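Local atomic coordinates of malonyl CoA-acyl carrier protein transacylase (Burkholderia pseudomallei 1710b, PDB entry 3EZO), a protein that probably catalyses transfer of the malonyl group from malonyl-CoA to holo-acyl carrier protein, releasing CoA and malonyl-ACP. Residues V161-V173 with Q256-Q268. Sequence-based numbering, arbitrary orientation.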
loop_
_atom_site.group_PDB
_atom_site.type_symbol
_atom_site.label_atom_id
_atom_site.label_comp_id
_atom_site.label_asym_id
_atom_site.label_seq_id
_atom_site.Cartn_x
_atom_site.Cartn_y
_atom_site.Cartn_z
ATOM N N VAL A 161 -14.290 -18.262 -7.698
ATOM C CA VAL A 161 -13.303 -17.287 -8.218
ATOM C C VAL A 161 -12.177 -17.099 -7.228
ATOM O O VAL A 161 -12.416 -16.982 -6.030
ATOM C CB VAL A 161 -13.986 -15.940 -8.543
ATOM C CG1 VAL A 161 -13.009 -14.839 -8.814
ATOM C CG2 VAL A 161 -14.947 -16.135 -9.724
ATOM N N VAL A 162 -10.950 -17.122 -7.738
ATOM C CA VAL A 162 -9.745 -16.850 -6.953
ATOM C C VAL A 162 -8.673 -16.424 -7.904
ATOM O O VAL A 162 -8.533 -16.986 -9.023
ATOM C CB VAL A 162 -9.309 -18.090 -6.068
ATOM C CG1 VAL A 162 -9.165 -19.377 -6.906
ATOM C CG2 VAL A 162 -8.069 -17.790 -5.277
ATOM N N GLU A 163 -7.914 -15.410 -7.494
ATOM C CA GLU A 163 -6.963 -14.727 -8.386
ATOM C C GLU A 163 -5.690 -14.362 -7.648
ATOM O O GLU A 163 -5.726 -14.188 -6.444
ATOM C CB GLU A 163 -7.579 -13.418 -8.926
ATOM C CG GLU A 163 -8.788 -13.628 -9.851
ATOM C CD GLU A 163 -9.668 -12.379 -9.991
ATOM O OE1 GLU A 163 -9.438 -11.358 -9.273
ATOM O OE2 GLU A 163 -10.603 -12.433 -10.830
ATOM N N ALA A 164 -4.583 -14.220 -8.384
ATOM C CA ALA A 164 -3.319 -13.749 -7.805
ATOM C C ALA A 164 -3.348 -12.212 -7.843
ATOM O O ALA A 164 -3.448 -11.610 -8.910
ATOM C CB ALA A 164 -2.138 -14.322 -8.538
ATOM N N VAL A 165 -3.365 -11.579 -6.676
ATOM C CA VAL A 165 -3.728 -10.150 -6.582
ATOM C C VAL A 165 -2.659 -9.202 -6.019
ATOM O O VAL A 165 -2.821 -8.007 -6.136
ATOM C CB VAL A 165 -5.084 -9.941 -5.829
ATOM C CG1 VAL A 165 -6.210 -10.815 -6.450
ATOM C CG2 VAL A 165 -4.963 -10.192 -4.285
ATOM N N ASN A 166 -1.626 -9.731 -5.351
ATOM C CA ASN A 166 -0.433 -8.940 -4.933
ATOM C C ASN A 166 0.822 -9.693 -5.317
ATOM O O ASN A 166 1.115 -10.759 -4.746
ATOM C CB ASN A 166 -0.339 -8.757 -3.422
ATOM C CG ASN A 166 -1.378 -7.789 -2.836
ATOM O OD1 ASN A 166 -2.305 -7.285 -3.501
ATOM N ND2 ASN A 166 -1.230 -7.553 -1.567
ATOM N N PHE A 167 1.577 -9.126 -6.245
ATOM C CA PHE A 167 2.891 -9.616 -6.576
ATOM C C PHE A 167 3.952 -8.791 -5.837
ATOM O O PHE A 167 4.361 -7.738 -6.306
ATOM C CB PHE A 167 3.062 -9.557 -8.109
ATOM C CG PHE A 167 2.023 -10.347 -8.850
ATOM C CD1 PHE A 167 2.094 -11.717 -8.903
ATOM C CD2 PHE A 167 0.950 -9.716 -9.460
ATOM C CE1 PHE A 167 1.101 -12.447 -9.595
ATOM C CE2 PHE A 167 -0.019 -10.440 -10.146
ATOM C CZ PHE A 167 0.063 -11.784 -10.206
ATOM N N ASN A 168 4.416 -9.331 -4.698
ATOM C CA ASN A 168 5.178 -8.597 -3.685
ATOM C C ASN A 168 6.672 -8.785 -3.762
ATOM O O ASN A 168 7.419 -7.820 -3.580
ATOM C CB ASN A 168 4.679 -9.015 -2.293
ATOM C CG ASN A 168 3.312 -8.456 -2.009
ATOM O OD1 ASN A 168 2.831 -7.580 -2.745
ATOM N ND2 ASN A 168 2.658 -8.966 -0.993
ATOM N N ALA A 169 7.100 -10.013 -4.038
ATOM C CA ALA A 169 8.515 -10.323 -4.263
ATOM C C ALA A 169 8.552 -11.644 -4.972
ATOM O O ALA A 169 7.556 -12.379 -4.968
ATOM C CB ALA A 169 9.272 -10.416 -2.913
ATOM N N PRO A 170 9.670 -11.963 -5.607
ATOM C CA PRO A 170 9.796 -13.339 -6.107
ATOM C C PRO A 170 9.391 -14.357 -5.048
ATOM O O PRO A 170 9.852 -14.291 -3.903
ATOM C CB PRO A 170 11.300 -13.475 -6.414
ATOM C CG PRO A 170 11.768 -12.068 -6.632
ATOM C CD PRO A 170 10.919 -11.196 -5.765
ATOM N N ALA A 171 8.538 -15.295 -5.431
ATOM C CA ALA A 171 8.118 -16.360 -4.559
ATOM C C ALA A 171 7.271 -15.866 -3.409
ATOM O O ALA A 171 7.075 -16.571 -2.415
ATOM C CB ALA A 171 9.354 -17.196 -4.057
ATOM N N GLN A 172 6.692 -14.679 -3.566
ATOM C CA GLN A 172 5.822 -14.130 -2.547
ATOM C C GLN A 172 4.581 -13.457 -3.203
ATOM O O GLN A 172 4.682 -12.374 -3.794
ATOM C CB GLN A 172 6.650 -13.181 -1.706
ATOM C CG GLN A 172 5.906 -12.502 -0.662
ATOM C CD GLN A 172 6.838 -11.893 0.445
ATOM O OE1 GLN A 172 8.055 -12.168 0.523
ATOM N NE2 GLN A 172 6.242 -11.060 1.282
ATOM N N VAL A 173 3.444 -14.157 -3.134
ATOM C CA VAL A 173 2.231 -13.769 -3.852
ATOM C C VAL A 173 1.038 -13.906 -2.945
ATOM O O VAL A 173 0.885 -14.907 -2.243
ATOM C CB VAL A 173 2.050 -14.590 -5.163
ATOM C CG1 VAL A 173 0.804 -14.146 -5.912
ATOM C CG2 VAL A 173 3.314 -14.507 -6.028
ATOM N N GLN A 256 -7.452 0.076 -9.312
ATOM C CA GLN A 256 -6.512 -0.522 -8.350
ATOM C C GLN A 256 -7.213 -1.402 -7.318
ATOM O O GLN A 256 -6.700 -2.452 -6.947
ATOM C CB GLN A 256 -5.748 0.559 -7.618
ATOM C CG GLN A 256 -4.598 0.084 -6.713
ATOM C CD GLN A 256 -4.358 0.926 -5.467
ATOM O OE1 GLN A 256 -5.292 1.282 -4.727
ATOM N NE2 GLN A 256 -3.089 1.140 -5.159
ATOM N N ALA A 257 -8.374 -0.955 -6.863
ATOM C CA ALA A 257 -9.032 -1.568 -5.723
ATOM C C ALA A 257 -9.491 -2.983 -6.024
ATOM O O ALA A 257 -9.579 -3.803 -5.102
ATOM C CB ALA A 257 -10.190 -0.721 -5.258
ATOM N N ALA A 258 -9.768 -3.266 -7.296
ATOM C CA ALA A 258 -10.340 -4.543 -7.681
ATOM C C ALA A 258 -9.421 -5.220 -8.681
ATOM O O ALA A 258 -9.856 -6.134 -9.393
ATOM C CB ALA A 258 -11.740 -4.371 -8.278
ATOM N N GLY A 259 -8.169 -4.784 -8.710
ATOM C CA GLY A 259 -7.157 -5.353 -9.615
ATOM C C GLY A 259 -5.829 -5.560 -8.918
ATOM O O GLY A 259 -5.630 -5.069 -7.795
ATOM N N PRO A 260 -4.915 -6.304 -9.583
ATOM C CA PRO A 260 -3.649 -6.730 -9.016
ATOM C C PRO A 260 -2.663 -5.617 -8.733
ATOM O O PRO A 260 -2.476 -4.728 -9.530
ATOM C CB PRO A 260 -3.087 -7.685 -10.065
ATOM C CG PRO A 260 -3.820 -7.333 -11.315
ATOM C CD PRO A 260 -5.131 -6.889 -10.918
ATOM N N VAL A 261 -2.024 -5.717 -7.568
ATOM C CA VAL A 261 -0.969 -4.814 -7.170
ATOM C C VAL A 261 0.316 -5.404 -7.700
ATOM O O VAL A 261 0.793 -6.440 -7.212
ATOM C CB VAL A 261 -0.959 -4.618 -5.630
ATOM C CG1 VAL A 261 0.191 -3.734 -5.195
ATOM C CG2 VAL A 261 -2.326 -4.011 -5.192
ATOM N N ARG A 262 0.889 -4.736 -8.699
ATOM C CA ARG A 262 2.040 -5.292 -9.424
ATOM C C ARG A 262 3.316 -4.718 -8.837
ATOM O O ARG A 262 4.055 -3.956 -9.474
ATOM C CB ARG A 262 1.904 -5.020 -10.911
ATOM C CG ARG A 262 0.706 -5.794 -11.507
ATOM C CD ARG A 262 0.245 -5.289 -12.869
ATOM N NE ARG A 262 1.232 -5.516 -13.922
ATOM C CZ ARG A 262 1.156 -4.957 -15.132
ATOM N NH1 ARG A 262 0.129 -4.181 -15.461
ATOM N NH2 ARG A 262 2.087 -5.207 -16.024
ATOM N N TRP A 263 3.567 -5.085 -7.603
ATOM C CA TRP A 263 4.566 -4.361 -6.825
ATOM C C TRP A 263 5.994 -4.650 -7.299
ATOM O O TRP A 263 6.813 -3.728 -7.432
ATOM C CB TRP A 263 4.423 -4.629 -5.326
ATOM C CG TRP A 263 5.411 -3.795 -4.569
ATOM C CD1 TRP A 263 6.529 -4.239 -3.917
ATOM C CD2 TRP A 263 5.436 -2.358 -4.481
ATOM N NE1 TRP A 263 7.211 -3.180 -3.386
ATOM C CE2 TRP A 263 6.569 -2.009 -3.714
ATOM C CE3 TRP A 263 4.600 -1.349 -4.935
ATOM C CZ2 TRP A 263 6.893 -0.669 -3.415
ATOM C CZ3 TRP A 263 4.917 -0.038 -4.651
ATOM C CH2 TRP A 263 6.074 0.299 -3.913
ATOM N N VAL A 264 6.289 -5.914 -7.562
ATOM C CA VAL A 264 7.560 -6.293 -8.163
ATOM C C VAL A 264 7.843 -5.426 -9.373
ATOM O O VAL A 264 8.894 -4.815 -9.482
ATOM C CB VAL A 264 7.592 -7.825 -8.531
ATOM C CG1 VAL A 264 8.843 -8.198 -9.376
ATOM C CG2 VAL A 264 7.516 -8.657 -7.272
ATOM N N GLU A 265 6.885 -5.317 -10.273
ATOM C CA GLU A 265 7.069 -4.553 -11.502
ATOM C C GLU A 265 7.285 -3.065 -11.275
ATOM O O GLU A 265 8.032 -2.414 -12.017
ATOM C CB GLU A 265 5.865 -4.800 -12.422
ATOM C CG GLU A 265 5.877 -6.203 -13.013
ATOM C CD GLU A 265 4.610 -6.507 -13.774
ATOM O OE1 GLU A 265 3.610 -6.902 -13.136
ATOM O OE2 GLU A 265 4.594 -6.291 -15.004
ATOM N N CYS A 266 6.638 -2.512 -10.244
ATOM C CA CYS A 266 6.817 -1.085 -9.927
ATOM C C CYS A 266 8.264 -0.807 -9.519
ATOM O O CYS A 266 8.882 0.154 -9.983
ATOM C CB CYS A 266 5.888 -0.652 -8.818
ATOM S SG CYS A 266 4.165 -0.484 -9.313
ATOM N N VAL A 267 8.783 -1.682 -8.660
ATOM C CA VAL A 267 10.185 -1.624 -8.214
ATOM C C VAL A 267 11.164 -1.793 -9.390
ATOM O O VAL A 267 12.125 -1.044 -9.503
ATOM C CB VAL A 267 10.475 -2.671 -7.107
ATOM C CG1 VAL A 267 11.953 -2.711 -6.783
ATOM C CG2 VAL A 267 9.640 -2.368 -5.799
ATOM N N GLN A 268 10.890 -2.753 -10.280
ATOM C CA GLN A 268 11.715 -2.940 -11.456
ATOM C C GLN A 268 11.665 -1.744 -12.381
ATOM O O GLN A 268 12.671 -1.393 -12.979
ATOM C CB GLN A 268 11.280 -4.202 -12.196
ATOM C CG GLN A 268 11.520 -5.448 -11.354
ATOM C CD GLN A 268 10.974 -6.692 -11.977
ATOM O OE1 GLN A 268 9.981 -6.663 -12.720
ATOM N NE2 GLN A 268 11.629 -7.821 -11.675
#
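The carbonyl oxygen of Val165 accepts the backbone N-H of Val261 at 2.8 Å (Val261 N to Val165 O), and the CA of Pro260 adds a C-H...O contact to the same oxygen. Proline suits that place: it has no N-H to leave unpaired, and its CB meets the Phe167 ring obliquely, 4.1 Å from CE2. Phenylalanine in turn offers a broad apolar surface, which spreads from Pro260 to Arg262 CG and also touches Asp146 and Arg150 of helix 146-156. The reverse bond runs from Phe167 N to Val261 O (3.0 Å), almost straight on to the carbonyl. Together the pair forms a single beta bridge between Asn166 and Val261, placed on strand 162-169, an outermost strand of the small antiparallel sheet. That sheet belongs to the ferredoxin-like subdomain of malonyl-CoA:ACP transacylases, and the bridge ties it to the larger subdomain that carries the predicted catalytic Ser98. Beyond the bridge begins helix 263-272, whose first-turn N-H groups have no acceptor one turn back within the helix; Val264 N donates its hydrogen to Phe167 O at 2.9 Å. Val264 CG2 lies 3.4 Å from Phe167 O and 3.5 Å from Ala169 N, a compact branched group covering the strand's polar backbone. A chi1 of -176° sends the indole of Trp263 away from the strand, toward His97 and Leu290, yet its CD1 edge still meets Asn168 O in the ring plane at 3.7 Å. The Asn168 side chain bonds to His97. Val261, small and apolar, packs beside the predicted catalytic His207, whose ND1 is held by the carbonyls of Gln256 and Gly259.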